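Local coordinates for hypothetical protein (Staphylococcus aureus subsp. aureus, PDB 1QYI), which is of unknown function but carries a HAD-hydrolase-like domain of the HAD superfamily, many of whose members are phosphatases or other phosphoryl-transfer enzymes, at residues A[337-342]-A[367-372]; A[222-227]-A[252-257]. One frame throughout, in Å; residues are numbered along the deposited sequence.

Contact 1. Residues A[337-342]-A[367-372]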
loop_
_atom_site.group_PDB
_atom_site.type_symbol
_atom_site.label_atom_id
_atom_site.label_comp_id
_atom_site.label_asym_id
_atom_site.label_seq_id
_atom_site.Cartn_x
_atom_site.Cartn_y
_atom_site.Cartn_z
ATOM N N THR A 337 -16.015 -18.099 11.729
ATOM C CA THR A 337 -14.842 -18.947 11.884
ATOM C C THR A 337 -13.673 -18.279 11.178
ATOM O O THR A 337 -13.807 -17.800 10.048
ATOM C CB THR A 337 -15.065 -20.350 11.281
ATOM O OG1 THR A 337 -15.944 -21.101 12.132
ATOM C CG2 THR A 337 -13.742 -21.096 11.147
ATOM N N PHE A 338 -12.526 -18.232 11.849
ATOM C CA PHE A 338 -11.348 -17.606 11.263
ATOM C C PHE A 338 -10.263 -18.610 10.880
ATOM O O PHE A 338 -9.932 -19.507 11.646
ATOM C CB PHE A 338 -10.750 -16.570 12.224
ATOM C CG PHE A 338 -9.508 -15.901 11.688
ATOM C CD1 PHE A 338 -9.596 -14.953 10.657
ATOM C CD2 PHE A 338 -8.246 -16.271 12.164
ATOM C CE1 PHE A 338 -8.449 -14.388 10.105
ATOM C CE2 PHE A 338 -7.089 -15.717 11.623
ATOM C CZ PHE A 338 -7.183 -14.769 10.585
ATOM N N ILE A 339 -9.727 -18.452 9.677
ATOM C CA ILE A 339 -8.667 -19.310 9.207
ATOM C C ILE A 339 -7.546 -18.429 8.668
ATOM O O ILE A 339 -7.701 -17.758 7.649
ATOM C CB ILE A 339 -9.164 -20.332 8.148
ATOM C CG1 ILE A 339 -7.963 -20.806 7.303
ATOM C CG2 ILE A 339 -10.281 -19.744 7.323
ATOM C CD1 ILE A 339 -8.273 -21.948 6.373
ATOM N N GLY A 340 -6.425 -18.419 9.393
ATOM C CA GLY A 340 -5.282 -17.598 9.020
ATOM C C GLY A 340 -4.302 -18.215 8.040
ATOM O O GLY A 340 -4.031 -19.419 8.085
ATOM N N THR A 341 -3.766 -17.382 7.153
ATOM C CA THR A 341 -2.798 -17.838 6.158
ATOM C C THR A 341 -1.414 -17.345 6.517
ATOM O O THR A 341 -1.274 -16.298 7.136
ATOM C CB THR A 341 -3.135 -17.323 4.764
ATOM O OG1 THR A 341 -4.553 -17.344 4.575
ATOM C CG2 THR A 341 -2.496 -18.219 3.718
ATOM N N LEU A 342 -0.387 -18.100 6.142
ATOM C CA LEU A 342 0.973 -17.687 6.466
ATOM C C LEU A 342 1.670 -17.037 5.279
ATOM O O LEU A 342 2.891 -17.104 5.141
ATOM C CB LEU A 342 1.777 -18.880 6.979
ATOM C CG LEU A 342 1.278 -19.431 8.308
ATOM C CD1 LEU A 342 2.177 -20.567 8.761
ATOM C CD2 LEU A 342 1.252 -18.313 9.350
ATOM N N GLY A 367 -3.802 -22.651 -0.784
ATOM C CA GLY A 367 -4.000 -24.004 -1.276
ATOM C C GLY A 367 -4.441 -24.998 -0.216
ATOM O O GLY A 367 -5.349 -25.809 -0.436
ATOM N N GLU A 368 -3.793 -24.924 0.939
ATOM C CA GLU A 368 -4.080 -25.806 2.058
ATOM C C GLU A 368 -5.437 -25.530 2.689
ATOM O O GLU A 368 -5.735 -26.025 3.778
ATOM C CB GLU A 368 -2.976 -25.674 3.114
ATOM C CG GLU A 368 -1.689 -26.399 2.748
ATOM C CD GLU A 368 -0.585 -26.212 3.779
ATOM O OE1 GLU A 368 -0.912 -26.033 4.976
ATOM O OE2 GLU A 368 0.610 -26.269 3.395
ATOM N N LEU A 369 -6.262 -24.751 2.000
ATOM C CA LEU A 369 -7.589 -24.407 2.511
ATOM C C LEU A 369 -8.555 -25.591 2.479
ATOM O O LEU A 369 -9.490 -25.657 3.280
ATOM C CB LEU A 369 -8.178 -23.241 1.712
ATOM C CG LEU A 369 -9.599 -22.803 2.074
ATOM C CD1 LEU A 369 -9.636 -22.299 3.512
ATOM C CD2 LEU A 369 -10.056 -21.709 1.125
ATOM N N ARG A 370 -8.337 -26.522 1.555
ATOM C CA ARG A 370 -9.204 -27.689 1.462
ATOM C C ARG A 370 -9.109 -28.540 2.728
ATOM O O ARG A 370 -10.107 -29.096 3.190
ATOM C CB ARG A 370 -8.828 -28.551 0.259
ATOM C CG ARG A 370 -9.377 -28.090 -1.069
ATOM C CD ARG A 370 -9.153 -29.179 -2.100
ATOM N NE ARG A 370 -9.672 -28.836 -3.413
ATOM C CZ ARG A 370 -9.179 -27.871 -4.180
ATOM N NH1 ARG A 370 -8.150 -27.149 -3.762
ATOM N NH2 ARG A 370 -9.716 -27.631 -5.373
ATOM N N GLY A 371 -7.901 -28.636 3.277
ATOM C CA GLY A 371 -7.682 -29.424 4.475
ATOM C C GLY A 371 -8.562 -28.985 5.620
ATOM O O GLY A 371 -9.032 -29.807 6.402
ATOM N N VAL A 372 -8.792 -27.681 5.712
ATOM C CA VAL A 372 -9.623 -27.127 6.764
ATOM C C VAL A 372 -11.096 -27.410 6.531
ATOM O O VAL A 372 -11.838 -27.685 7.475
ATOM C CB VAL A 372 -9.449 -25.614 6.862
ATOM C CG1 VAL A 372 -10.292 -25.069 8.002
ATOM C CG2 VAL A 372 -7.986 -25.281 7.066
#
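Helix-on-sheet packing in a HAD-type α/β core is illustrated by I339, which projects from strand 337-341 into the side of helix 369-373 and meets V372 and L369, all three of them buried. The strand residue makes this reach with a single methyl. With CG1 anti to the backbone N (chi1 158°) and the second torsion also extended (chi2 171°), the chain leads CD1 straight out from the sheet to the helix. There it meets V372 tip to tip: CD1 of I339 lies 3.4 Å from CG2 of V372 and 3.9 Å from its branching CB, while CG1 of V372 is a little farther from the same methyl, at 4.1 Å. L369, one helical turn earlier, crosses the isoleucine at about a right angle and presents its CD1 to the same methyl; the modelled separation of those two carbons is too short to be trusted. The setting is a parallel sheet of Rossmann-like topology, in which 337-341 lies between strands 318-322 and 361-363. V372 also rests on Y361 and I363 of the latter strand, so the helix bridges two adjacent strands, and I339 touches V321 on the former. On the opposite face of the sheet, F338 points the other way and packs against L328 and A331 of helix 325-334.

Contact 2. Residues A[222-227]-A[252-257]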
loop_
_atom_site.group_PDB
_atom_site.type_symbol
_atom_site.label_atom_id
_atom_site.label_comp_id
_atom_site.label_asym_id
_atom_site.label_seq_id
_atom_site.Cartn_x
_atom_site.Cartn_y
_atom_site.Cartn_z
ATOM N N VAL A 222 -9.262 -23.211 -9.697
ATOM C CA VAL A 222 -9.880 -24.526 -9.502
ATOM C C VAL A 222 -10.409 -24.631 -8.076
ATOM O O VAL A 222 -11.444 -25.245 -7.828
ATOM C CB VAL A 222 -8.867 -25.677 -9.730
ATOM C CG1 VAL A 222 -9.534 -27.018 -9.433
ATOM C CG2 VAL A 222 -8.350 -25.655 -11.161
ATOM N N LEU A 223 -9.676 -24.033 -7.141
ATOM C CA LEU A 223 -10.058 -24.030 -5.736
ATOM C C LEU A 223 -11.325 -23.215 -5.543
ATOM O O LEU A 223 -12.247 -23.641 -4.854
ATOM C CB LEU A 223 -8.927 -23.445 -4.880
ATOM C CG LEU A 223 -9.255 -22.904 -3.478
ATOM C CD1 LEU A 223 -9.764 -24.027 -2.572
ATOM C CD2 LEU A 223 -8.008 -22.248 -2.895
ATOM N N LEU A 224 -11.370 -22.037 -6.154
ATOM C CA LEU A 224 -12.543 -21.171 -6.042
ATOM C C LEU A 224 -13.752 -21.829 -6.690
ATOM O O LEU A 224 -14.861 -21.780 -6.160
ATOM C CB LEU A 224 -12.272 -19.818 -6.707
ATOM C CG LEU A 224 -11.166 -18.988 -6.054
ATOM C CD1 LEU A 224 -10.964 -17.700 -6.834
ATOM C CD2 LEU A 224 -11.537 -18.701 -4.606
ATOM N N ASN A 225 -13.520 -22.443 -7.846
ATOM C CA ASN A 225 -14.561 -23.131 -8.595
ATOM C C ASN A 225 -15.170 -24.264 -7.766
ATOM O O ASN A 225 -16.388 -24.373 -7.668
ATOM C CB ASN A 225 -13.972 -23.679 -9.899
ATOM C CG ASN A 225 -15.036 -24.127 -10.879
ATOM O OD1 ASN A 225 -15.969 -23.378 -11.194
ATOM N ND2 ASN A 225 -14.897 -25.346 -11.381
ATOM N N ASP A 226 -14.329 -25.104 -7.169
ATOM C CA ASP A 226 -14.839 -26.201 -6.353
ATOM C C ASP A 226 -15.527 -25.642 -5.117
ATOM O O ASP A 226 -16.525 -26.192 -4.660
ATOM C CB ASP A 226 -13.717 -27.148 -5.921
ATOM C CG ASP A 226 -12.939 -27.711 -7.091
ATOM O OD1 ASP A 226 -13.516 -27.866 -8.194
ATOM O OD2 ASP A 226 -11.744 -28.022 -6.897
ATOM N N LEU A 227 -14.989 -24.554 -4.571
ATOM C CA LEU A 227 -15.572 -23.923 -3.389
ATOM C C LEU A 227 -17.028 -23.595 -3.684
ATOM O O LEU A 227 -17.908 -23.810 -2.846
ATOM C CB LEU A 227 -14.809 -22.646 -3.041
ATOM C CG LEU A 227 -13.925 -22.598 -1.789
ATOM C CD1 LEU A 227 -13.223 -23.920 -1.550
ATOM C CD2 LEU A 227 -12.917 -21.465 -1.965
ATOM N N LEU A 252 -6.405 -10.804 -13.902
ATOM C CA LEU A 252 -5.982 -12.158 -13.550
ATOM C C LEU A 252 -7.002 -13.252 -13.832
ATOM O O LEU A 252 -6.641 -14.425 -13.938
ATOM C CB LEU A 252 -5.589 -12.209 -12.077
ATOM C CG LEU A 252 -4.389 -11.341 -11.695
ATOM C CD1 LEU A 252 -4.320 -11.217 -10.187
ATOM C CD2 LEU A 252 -3.116 -11.955 -12.257
ATOM N N GLY A 253 -8.271 -12.874 -13.951
ATOM C CA GLY A 253 -9.313 -13.855 -14.213
ATOM C C GLY A 253 -9.927 -14.435 -12.946
ATOM O O GLY A 253 -10.461 -15.539 -12.958
ATOM N N LEU A 254 -9.863 -13.691 -11.846
ATOM C CA LEU A 254 -10.418 -14.170 -10.591
ATOM C C LEU A 254 -11.763 -13.514 -10.322
ATOM O O LEU A 254 -12.634 -14.095 -9.671
ATOM C CB LEU A 254 -9.455 -13.871 -9.441
ATOM C CG LEU A 254 -8.046 -14.451 -9.575
ATOM C CD1 LEU A 254 -7.170 -13.925 -8.456
ATOM C CD2 LEU A 254 -8.096 -15.970 -9.559
ATOM N N LEU A 255 -11.932 -12.304 -10.838
ATOM C CA LEU A 255 -13.162 -11.549 -10.643
ATOM C C LEU A 255 -14.441 -12.355 -10.883
ATOM O O LEU A 255 -15.388 -12.260 -10.112
ATOM C CB LEU A 255 -13.152 -10.309 -11.537
ATOM C CG LEU A 255 -14.125 -9.216 -11.106
ATOM C CD1 LEU A 255 -13.769 -8.753 -9.705
ATOM C CD2 LEU A 255 -14.059 -8.063 -12.093
ATOM N N PRO A 256 -14.489 -13.152 -11.963
ATOM C CA PRO A 256 -15.689 -13.950 -12.248
ATOM C C PRO A 256 -16.180 -14.849 -11.100
ATOM O O PRO A 256 -17.321 -15.321 -11.123
ATOM C CB PRO A 256 -15.276 -14.748 -13.486
ATOM C CG PRO A 256 -14.407 -13.764 -14.218
ATOM C CD PRO A 256 -13.547 -13.198 -13.099
ATOM N N TYR A 257 -15.325 -15.073 -10.102
ATOM C CA TYR A 257 -15.665 -15.914 -8.944
ATOM C C TYR A 257 -16.154 -15.094 -7.759
ATOM O O TYR A 257 -16.398 -15.641 -6.683
ATOM C CB TYR A 257 -14.448 -16.719 -8.493
ATOM C CG TYR A 257 -13.903 -17.630 -9.556
ATOM C CD1 TYR A 257 -14.579 -18.801 -9.915
ATOM C CD2 TYR A 257 -12.719 -17.319 -10.218
ATOM C CE1 TYR A 257 -14.085 -19.638 -10.911
ATOM C CE2 TYR A 257 -12.215 -18.139 -11.211
ATOM C CZ TYR A 257 -12.897 -19.296 -11.558
ATOM O OH TYR A 257 -12.389 -20.090 -12.558
#
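L224 of helix 217-229 packs against Y257, an aromatic residue in the short 3-10 turn 255-257, and the leucine side chain can be followed outward across it. At its root, CB sits over one face of the tyrosine ring as a CH-pi donor, 4.2 Å from the centroid of the Y257 ring and 22° off the normal. It is displaced toward the rim, so that its nearest ring atom is CG of Y257 at 3.9 Å. From there CG turns beside the backbone N (chi1 -64°), and an extended second torsion carries CD1 onward past the root of the ring. This methyl lies 3.8 Å from CD2 of Y257 and 4.0 Å from its CB, and farther along it approaches CD2 of L254 at 4.3 Å. The two side chains therefore cross obliquely rather than stacking along their lengths. N225, next on the helix, adds a looser contact: its CB is 4.2 Å from CE1 of Y257, in an oblique approach, and its amide plane is turned 65° from the ring.

The loop that delivers the tyrosine follows helix 242-252, which ends in a Schellman motif with G253 at positive phi. Y257 N then bonds back to L254 O at 2.9 Å, and the CA of L254 lies at the edge of the ring, in its plane. L254 in turn rests on V217, V220 and K221 of the facing helix. No hydrogen bond joins 222-227 to 252-257; their cohesion is therefore probably due chiefly to dispersion and the burial of apolar surface, with the polarisable pi face adding a weak attraction for the leucine CH.

In the fold
Contact 2 comes first along the chain and closes before contact 1 opens; their centres lie about 16 Å apart, on the same side of the chain's centre. They belong to the two wings of one parallel sheet: the segments of contact 2 come before and after strand 233-237 along the chain, whereas contact 1 involves 337-341, with strands 3-6 and 318-322 between. Helices 217-229 and 369-373 nevertheless meet directly. A salt bridge joins R370 NH2 to D226 OD2 at 2.6 Å, and CD2 of L369 lies 4.2 Å from CD2 of L227. A polar and an apolar link thus join the two helices, and through them the two contacts, beside the sheet, uniting regions far apart in sequence.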